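Indole-3-acetic acid-amido synthetase GH3.15 (Arabidopsis thaliana, PDB 6E1Q) joins amino acids, chiefly glutamine, to the auxin precursor indole-3-butyric acid and to the herbicide 2,4-DB, using ATP to adenylate the acyl acid. Local coordinates at residues 234-246 with 263-275. Sequence-based numbering, arbitrary orientation.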
ATOM      1  N   TRP A 234       1.717 -20.199  17.055  1.00 30.34           N
ATOM      2  CA  TRP A 234       1.000 -21.311  16.443  1.00 28.39           C
ATOM      3  C   TRP A 234       0.652 -22.443  17.415  1.00 31.33           C
ATOM      4  O   TRP A 234      -0.459 -22.984  17.292  1.00 29.94           O
ATOM      5  CB  TRP A 234       1.769 -21.831  15.222  1.00 25.61           C
ATOM      6  CG  TRP A 234       3.079 -22.532  15.457  1.00 29.41           C
ATOM      7  CD1 TRP A 234       4.332 -21.990  15.325  1.00 30.17           C
ATOM      8  CD2 TRP A 234       3.276 -23.918  15.807  1.00 31.40           C
ATOM      9  NE1 TRP A 234       5.292 -22.940  15.600  1.00 32.42           N
ATOM     10  CE2 TRP A 234       4.673 -24.132  15.890  1.00 26.84           C
ATOM     11  CE3 TRP A 234       2.406 -24.995  16.057  1.00 36.28           C
ATOM     12  CZ2 TRP A 234       5.221 -25.371  16.210  1.00 34.35           C
ATOM     13  CZ3 TRP A 234       2.952 -26.233  16.390  1.00 31.23           C
ATOM     14  CH2 TRP A 234       4.352 -26.410  16.461  1.00 34.50           C
ATOM     15  N   PRO A 235       1.477 -22.812  18.411  1.00 29.68           N
ATOM     16  CA  PRO A 235       1.059 -23.948  19.264  1.00 30.46           C
ATOM     17  C   PRO A 235      -0.160 -23.627  20.090  1.00 35.99           C
ATOM     18  O   PRO A 235      -1.035 -24.492  20.257  1.00 32.15           O
ATOM     19  CB  PRO A 235       2.292 -24.231  20.142  1.00 28.37           C
ATOM     20  CG  PRO A 235       3.432 -23.602  19.373  1.00 31.42           C
ATOM     21  CD  PRO A 235       2.843 -22.372  18.753  1.00 24.58           C
ATOM     22  N   GLU A 236      -0.252 -22.399  20.600  1.00 33.21           N
ATOM     23  CA  GLU A 236      -1.437 -22.026  21.362  1.00 32.89           C
ATOM     24  C   GLU A 236      -2.666 -21.943  20.464  1.00 33.83           C
ATOM     25  O   GLU A 236      -3.751 -22.400  20.847  1.00 30.63           O
ATOM     26  CB  GLU A 236      -1.209 -20.699  22.072  1.00 32.12           C
ATOM     27  CG  GLU A 236      -2.370 -20.297  22.935  1.00 35.95           C
ATOM     28  CD  GLU A 236      -2.131 -18.992  23.664  1.00 43.49           C
ATOM     29  OE1 GLU A 236      -3.032 -18.576  24.417  1.00 42.15           O
ATOM     30  OE2 GLU A 236      -1.051 -18.380  23.485  1.00 40.79           O
ATOM     31  N   LEU A 237      -2.524 -21.356  19.270  1.00 27.18           N
ATOM     32  CA  LEU A 237      -3.636 -21.353  18.319  1.00 32.52           C
ATOM     33  C   LEU A 237      -4.144 -22.767  18.058  1.00 34.95           C
ATOM     34  O   LEU A 237      -5.358 -23.012  18.028  1.00 32.67           O
ATOM     35  CB  LEU A 237      -3.207 -20.702  17.002  1.00 29.58           C
ATOM     36  CG  LEU A 237      -3.007 -19.194  17.105  1.00 30.11           C
ATOM     37  CD1 LEU A 237      -2.090 -18.742  15.966  1.00 27.83           C
ATOM     38  CD2 LEU A 237      -4.368 -18.486  17.034  1.00 24.60           C
ATOM     39  N   CYS A 238      -3.220 -23.704  17.831  1.00 29.33           N
ATOM     40  CA  CYS A 238      -3.619 -25.071  17.534  1.00 34.02           C
ATOM     41  C   CYS A 238      -4.271 -25.721  18.743  1.00 32.21           C
ATOM     42  O   CYS A 238      -5.232 -26.487  18.607  1.00 33.29           O
ATOM     43  CB  CYS A 238      -2.409 -25.869  17.070  1.00 34.43           C
ATOM     44  SG  CYS A 238      -1.850 -25.350  15.436  1.00 37.63           S
ATOM     45  N   SER A 239      -3.767 -25.405  19.936  1.00 29.59           N
ATOM     46  CA  SER A 239      -4.359 -25.933  21.152  1.00 36.54           C
ATOM     47  C   SER A 239      -5.817 -25.486  21.283  1.00 36.24           C
ATOM     48  O   SER A 239      -6.694 -26.290  21.628  1.00 34.83           O
ATOM     49  CB  SER A 239      -3.505 -25.498  22.350  1.00 34.58           C
ATOM     50  OG  SER A 239      -4.275 -25.479  23.523  1.00 51.95           O
ATOM     51  N   ASN A 240      -6.101 -24.216  20.970  1.00 32.28           N
ATOM     52  CA  ASN A 240      -7.483 -23.736  20.965  1.00 35.53           C
ATOM     53  C   ASN A 240      -8.337 -24.530  19.988  1.00 38.19           C
ATOM     54  O   ASN A 240      -9.497 -24.847  20.280  1.00 34.28           O
ATOM     55  CB  ASN A 240      -7.546 -22.255  20.586  1.00 31.74           C
ATOM     56  CG  ASN A 240      -7.163 -21.322  21.728  1.00 36.19           C
ATOM     57  OD1 ASN A 240      -7.422 -20.122  21.641  1.00 33.76           O
ATOM     58  ND2 ASN A 240      -6.532 -21.855  22.791  1.00 27.37           N
ATOM     59  N   ILE A 241      -7.790 -24.831  18.809  1.00 34.57           N
ATOM     60  CA  ILE A 241      -8.520 -25.619  17.821  1.00 35.43           C
ATOM     61  C   ILE A 241      -8.780 -27.028  18.344  1.00 36.36           C
ATOM     62  O   ILE A 241      -9.872 -27.581  18.163  1.00 36.22           O
ATOM     63  CB  ILE A 241      -7.753 -25.635  16.483  1.00 30.34           C
ATOM     64  CG1 ILE A 241      -7.738 -24.240  15.846  1.00 38.67           C
ATOM     65  CG2 ILE A 241      -8.370 -26.666  15.500  1.00 28.86           C
ATOM     66  CD1 ILE A 241      -6.889 -24.152  14.558  1.00 36.72           C
ATOM     67  N   ARG A 242      -7.788 -27.634  18.997  1.00 35.61           N
ATOM     68  CA  ARG A 242      -7.962 -28.995  19.512  1.00 37.55           C
ATOM     69  C   ARG A 242      -9.077 -29.059  20.552  1.00 40.60           C
ATOM     70  O   ARG A 242      -9.932 -29.952  20.510  1.00 37.20           O
ATOM     71  CB  ARG A 242      -6.643 -29.501  20.115  1.00 36.99           C
ATOM     72  CG  ARG A 242      -6.779 -30.838  20.869  1.00 38.35           C
ATOM     73  CD  ARG A 242      -5.411 -31.446  21.144  1.00 42.28           C
ATOM     74  NE  ARG A 242      -4.748 -31.901  19.928  1.00 38.96           N
ATOM     75  CZ  ARG A 242      -3.724 -31.276  19.345  1.00 37.92           C
ATOM     76  NH1 ARG A 242      -3.220 -30.149  19.862  1.00 33.45           N
ATOM     77  NH2 ARG A 242      -3.198 -31.783  18.237  1.00 38.07           N
ATOM     78  N   THR A 243      -9.082 -28.113  21.496  1.00 40.12           N
ATOM     79  CA  THR A 243     -10.036 -28.115  22.597  1.00 37.65           C
ATOM     80  C   THR A 243     -11.353 -27.440  22.250  1.00 44.26           C
ATOM     81  O   THR A 243     -12.330 -27.615  22.983  1.00 43.62           O
ATOM     82  CB  THR A 243      -9.449 -27.402  23.822  1.00 40.38           C
ATOM     83  OG1 THR A 243      -9.185 -26.032  23.486  1.00 43.59           O
ATOM     84  CG2 THR A 243      -8.149 -28.066  24.279  1.00 37.23           C
ATOM     85  N   GLY A 244     -11.405 -26.680  21.160  1.00 35.53           N
ATOM     86  CA  GLY A 244     -12.581 -25.876  20.906  1.00 38.67           C
ATOM     87  C   GLY A 244     -12.806 -24.795  21.931  1.00 37.34           C
ATOM     88  O   GLY A 244     -13.944 -24.374  22.143  1.00 45.87           O
ATOM     89  N   ARG A 245     -11.745 -24.342  22.586  1.00 34.60           N
ATOM     90  CA  ARG A 245     -11.834 -23.420  23.711  1.00 37.88           C
ATOM     91  C   ARG A 245     -10.901 -22.247  23.465  1.00 34.69           C
ATOM     92  O   ARG A 245      -9.699 -22.443  23.262  1.00 37.58           O
ATOM     93  CB  ARG A 245     -11.448 -24.125  25.012  1.00 38.87           C
ATOM     94  CG  ARG A 245     -11.679 -23.303  26.234  1.00 49.86           C
ATOM     95  CD  ARG A 245     -10.916 -23.866  27.424  1.00 59.60           C
ATOM     96  NE  ARG A 245     -11.125 -22.996  28.566  1.00 66.50           N
ATOM     97  CZ  ARG A 245     -11.957 -23.265  29.562  1.00 64.83           C
ATOM     98  NH1 ARG A 245     -12.629 -24.409  29.580  1.00 67.30           N
ATOM     99  NH2 ARG A 245     -12.093 -22.396  30.551  1.00 66.23           N
ATOM    100  N   LEU A 246     -11.449 -21.035  23.485  1.00 39.24           N
ATOM    101  CA  LEU A 246     -10.646 -19.836  23.257  1.00 32.04           C
ATOM    102  C   LEU A 246      -9.787 -19.541  24.484  1.00 33.63           C
ATOM    103  O   LEU A 246     -10.280 -19.588  25.613  1.00 43.08           O
ATOM    104  CB  LEU A 246     -11.568 -18.658  22.966  1.00 31.37           C
ATOM    105  CG  LEU A 246     -10.918 -17.320  22.613  1.00 41.49           C
ATOM    106  CD1 LEU A 246     -10.170 -17.487  21.310  1.00 33.09           C
ATOM    107  CD2 LEU A 246     -11.982 -16.229  22.499  1.00 39.47           C
ATOM    108  N   LEU A 263     -15.269 -21.587  15.858  1.00 45.08           N
ATOM    109  CA  LEU A 263     -14.760 -22.487  16.892  1.00 46.08           C
ATOM    110  C   LEU A 263     -15.937 -23.246  17.507  1.00 40.97           C
ATOM    111  O   LEU A 263     -16.361 -23.002  18.637  1.00 54.63           O
ATOM    112  CB  LEU A 263     -13.993 -21.695  17.942  1.00 39.47           C
ATOM    113  CG  LEU A 263     -13.120 -22.442  18.945  1.00 41.64           C
ATOM    114  CD1 LEU A 263     -12.000 -23.187  18.236  1.00 40.18           C
ATOM    115  CD2 LEU A 263     -12.562 -21.435  19.959  1.00 38.22           C
ATOM    116  N   THR A 264     -16.475 -24.181  16.725  1.00 45.58           N
ATOM    117  CA  THR A 264     -17.771 -24.766  17.053  1.00 47.27           C
ATOM    118  C   THR A 264     -17.666 -26.031  17.886  1.00 47.40           C
ATOM    119  O   THR A 264     -18.609 -26.364  18.613  1.00 53.82           O
ATOM    120  CB  THR A 264     -18.561 -25.057  15.768  1.00 57.81           C
ATOM    121  OG1 THR A 264     -17.871 -26.032  14.970  1.00 55.48           O
ATOM    122  CG2 THR A 264     -18.731 -23.772  14.952  1.00 53.84           C
ATOM    123  N   ALA A 265     -16.545 -26.739  17.817  1.00 47.03           N
ATOM    124  CA  ALA A 265     -16.407 -28.007  18.521  1.00 46.55           C
ATOM    125  C   ALA A 265     -14.930 -28.360  18.586  1.00 48.86           C
ATOM    126  O   ALA A 265     -14.142 -27.884  17.762  1.00 41.45           O
ATOM    127  CB  ALA A 265     -17.203 -29.118  17.818  1.00 42.59           C
ATOM    128  N   PRO A 266     -14.521 -29.181  19.557  1.00 51.31           N
ATOM    129  CA  PRO A 266     -13.123 -29.631  19.586  1.00 47.66           C
ATOM    130  C   PRO A 266     -12.746 -30.260  18.250  1.00 44.33           C
ATOM    131  O   PRO A 266     -13.526 -30.998  17.652  1.00 44.84           O
ATOM    132  CB  PRO A 266     -13.097 -30.659  20.724  1.00 48.33           C
ATOM    133  CG  PRO A 266     -14.327 -30.359  21.558  1.00 53.39           C
ATOM    134  CD  PRO A 266     -15.339 -29.797  20.623  1.00 47.75           C
ATOM    135  N   ASN A 267     -11.545 -29.953  17.765  1.00 40.43           N
ATOM    136  CA  ASN A 267     -11.088 -30.460  16.468  1.00 40.62           C
ATOM    137  C   ASN A 267      -9.631 -30.899  16.544  1.00 40.58           C
ATOM    138  O   ASN A 267      -8.740 -30.275  15.951  1.00 38.90           O
ATOM    139  CB  ASN A 267     -11.298 -29.412  15.376  1.00 37.10           C
ATOM    140  CG  ASN A 267     -11.488 -30.043  14.027  1.00 43.13           C
ATOM    141  OD1 ASN A 267     -10.987 -31.144  13.775  1.00 39.01           O
ATOM    142  ND2 ASN A 267     -12.221 -29.367  13.153  1.00 35.06           N
ATOM    143  N   PRO A 268      -9.363 -32.014  17.242  1.00 37.37           N
ATOM    144  CA  PRO A 268      -7.977 -32.516  17.337  1.00 40.14           C
ATOM    145  C   PRO A 268      -7.324 -32.757  15.989  1.00 45.30           C
ATOM    146  O   PRO A 268      -6.125 -32.497  15.834  1.00 41.85           O
ATOM    147  CB  PRO A 268      -8.123 -33.844  18.109  1.00 36.60           C
ATOM    148  CG  PRO A 268      -9.493 -33.808  18.719  1.00 39.38           C
ATOM    149  CD  PRO A 268     -10.339 -32.955  17.815  1.00 38.42           C
ATOM    150  N   GLU A 269      -8.085 -33.261  15.009  1.00 43.20           N
ATOM    151  CA  GLU A 269      -7.498 -33.625  13.720  1.00 48.41           C
ATOM    152  C   GLU A 269      -7.034 -32.395  12.954  1.00 37.87           C
ATOM    153  O   GLU A 269      -5.957 -32.396  12.345  1.00 41.03           O
ATOM    154  CB  GLU A 269      -8.500 -34.428  12.885  1.00 61.57           C
ATOM    155  CG  GLU A 269      -8.320 -34.242  11.377  1.00 77.64           C
ATOM    156  CD  GLU A 269      -9.052 -35.287  10.546  1.00 92.53           C
ATOM    157  OE1 GLU A 269     -10.092 -35.799  11.018  1.00 91.02           O
ATOM    158  OE2 GLU A 269      -8.586 -35.580   9.419  1.00 96.34           O
ATOM    159  N   LEU A 270      -7.856 -31.343  12.944  1.00 37.49           N
ATOM    160  CA  LEU A 270      -7.442 -30.113  12.287  1.00 38.43           C
ATOM    161  C   LEU A 270      -6.241 -29.492  13.002  1.00 36.87           C
ATOM    162  O   LEU A 270      -5.316 -28.978  12.358  1.00 38.90           O
ATOM    163  CB  LEU A 270      -8.609 -29.128  12.229  1.00 29.27           C
ATOM    164  CG  LEU A 270      -8.201 -27.757  11.651  1.00 39.64           C
ATOM    165  CD1 LEU A 270      -7.708 -27.905  10.212  1.00 35.24           C
ATOM    166  CD2 LEU A 270      -9.313 -26.716  11.757  1.00 35.81           C
ATOM    167  N   ALA A 271      -6.243 -29.529  14.333  1.00 37.12           N
ATOM    168  CA  ALA A 271      -5.099 -29.037  15.086  1.00 40.52           C
ATOM    169  C   ALA A 271      -3.826 -29.765  14.668  1.00 37.80           C
ATOM    170  O   ALA A 271      -2.796 -29.135  14.410  1.00 36.88           O
ATOM    171  CB  ALA A 271      -5.360 -29.190  16.591  1.00 38.29           C
ATOM    172  N   SER A 272      -3.896 -31.094  14.556  1.00 35.23           N
ATOM    173  CA  SER A 272      -2.708 -31.885  14.241  1.00 40.32           C
ATOM    174  C   SER A 272      -2.198 -31.577  12.838  1.00 40.54           C
ATOM    175  O   SER A 272      -0.985 -31.520  12.617  1.00 43.66           O
ATOM    176  CB  SER A 272      -3.019 -33.384  14.380  1.00 39.17           C
ATOM    177  OG  SER A 272      -3.062 -33.763  15.737  1.00 53.19           O
ATOM    178  N   LEU A 273      -3.113 -31.379  11.882  1.00 40.93           N
ATOM    179  CA  LEU A 273      -2.722 -31.019  10.522  1.00 42.52           C
ATOM    180  C   LEU A 273      -1.938 -29.716  10.499  1.00 35.71           C
ATOM    181  O   LEU A 273      -0.920 -29.599   9.810  1.00 46.27           O
ATOM    182  CB  LEU A 273      -3.961 -30.904   9.628  1.00 43.01           C
ATOM    183  CG  LEU A 273      -4.698 -32.224   9.360  1.00 49.54           C
ATOM    184  CD1 LEU A 273      -5.972 -32.017   8.527  1.00 48.07           C
ATOM    185  CD2 LEU A 273      -3.749 -33.197   8.679  1.00 48.47           C
ATOM    186  N   ILE A 274      -2.406 -28.722  11.245  1.00 31.66           N
ATOM    187  CA  ILE A 274      -1.750 -27.425  11.255  1.00 31.42           C
ATOM    188  C   ILE A 274      -0.430 -27.513  11.997  1.00 36.58           C
ATOM    189  O   ILE A 274       0.573 -26.916  11.580  1.00 37.44           O
ATOM    190  CB  ILE A 274      -2.686 -26.372  11.871  1.00 34.44           C
ATOM    191  CG1 ILE A 274      -3.953 -26.256  11.026  1.00 34.86           C
ATOM    192  CG2 ILE A 274      -2.000 -25.021  11.936  1.00 32.08           C
ATOM    193  CD1 ILE A 274      -4.942 -25.283  11.582  1.00 31.63           C
ATOM    194  N   GLU A 275      -0.411 -28.249  13.114  1.00 38.63           N
ATOM    195  CA  GLU A 275       0.835 -28.478  13.843  1.00 38.11           C
ATOM    196  C   GLU A 275       1.872 -29.162  12.955  1.00 36.66           C
ATOM    197  O   GLU A 275       3.057 -28.822  13.005  1.00 37.03           O
ATOM    198  CB  GLU A 275       0.556 -29.309  15.112  1.00 43.05           C
ATOM    199  CG  GLU A 275      -0.064 -28.509  16.289  1.00 41.67           C
ATOM    200  CD  GLU A 275      -0.882 -29.367  17.269  1.00 42.74           C
ATOM    201  OE1 GLU A 275      -1.034 -30.581  17.042  1.00 42.81           O
ATOM    202  OE2 GLU A 275      -1.389 -28.820  18.276  1.00 43.21           O
TER
HETATM  203  O   HOH W   1      -0.198 -27.104  20.099  1.00 41.20           O
HETATM  204  O   HOH W   2     -12.047 -26.495  16.636  1.00 39.20           O
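Leu263 lays its isobutyl end against the turn that follows helix 234-243. CD1 meets Asn240 O at 3.6 Å, and CG packs on the backbone of Gly244. Gly244 takes positive phi and lies close against the backbone of Pro266. A water donates to both Ile241 O and Ala265 O. Pro266 brings CB to 3.3 Å from Arg242 O. The N-H of Asn267 bonds Ile241 O in the carbonyl plane at 2.9 Å, and more weakly Arg242 O. One N-H thus ties the C-terminal end of helix 220-243 to the start of helix 268-278. Asn267 also N-caps that helix, its OD1 accepting from Leu270 N. Leu270 and Ala271 pack on Ile241 CG2. Ala271 CB also lies over one face of the Arg242 guanidinium. Ser272 OG takes a weak bond from NH2 at the guanidinium edge. Ile274 sets CG2 3.5 Å from Cys238 SG and CD1 against Ile241 CD1. Glu275 meets Arg242 end-on, NH2 to OE1 at 2.7 Å and NH1 to OE2 at 2.8 Å. The two flat groups are nearly coplanar, 22° apart. The bend at chi3 (-69°) turns the arginine toward the carboxylate. With an alanine for Arg242, Glu275 would probably lose its charged mate, and Ala271 CB the flat group over it. Glu275 CG touches the Trp234 ring edge. Segments 234-243 and 268-275 pack nearly antiparallel, their axes coming within 7.4 Å at 160°. The pair lies in the GH3 N-terminal domain, away from the ATP and ligand sites. Helix 253-258, in the connection between them, touches Leu246, as does helix 194-207, which also meets Leu237.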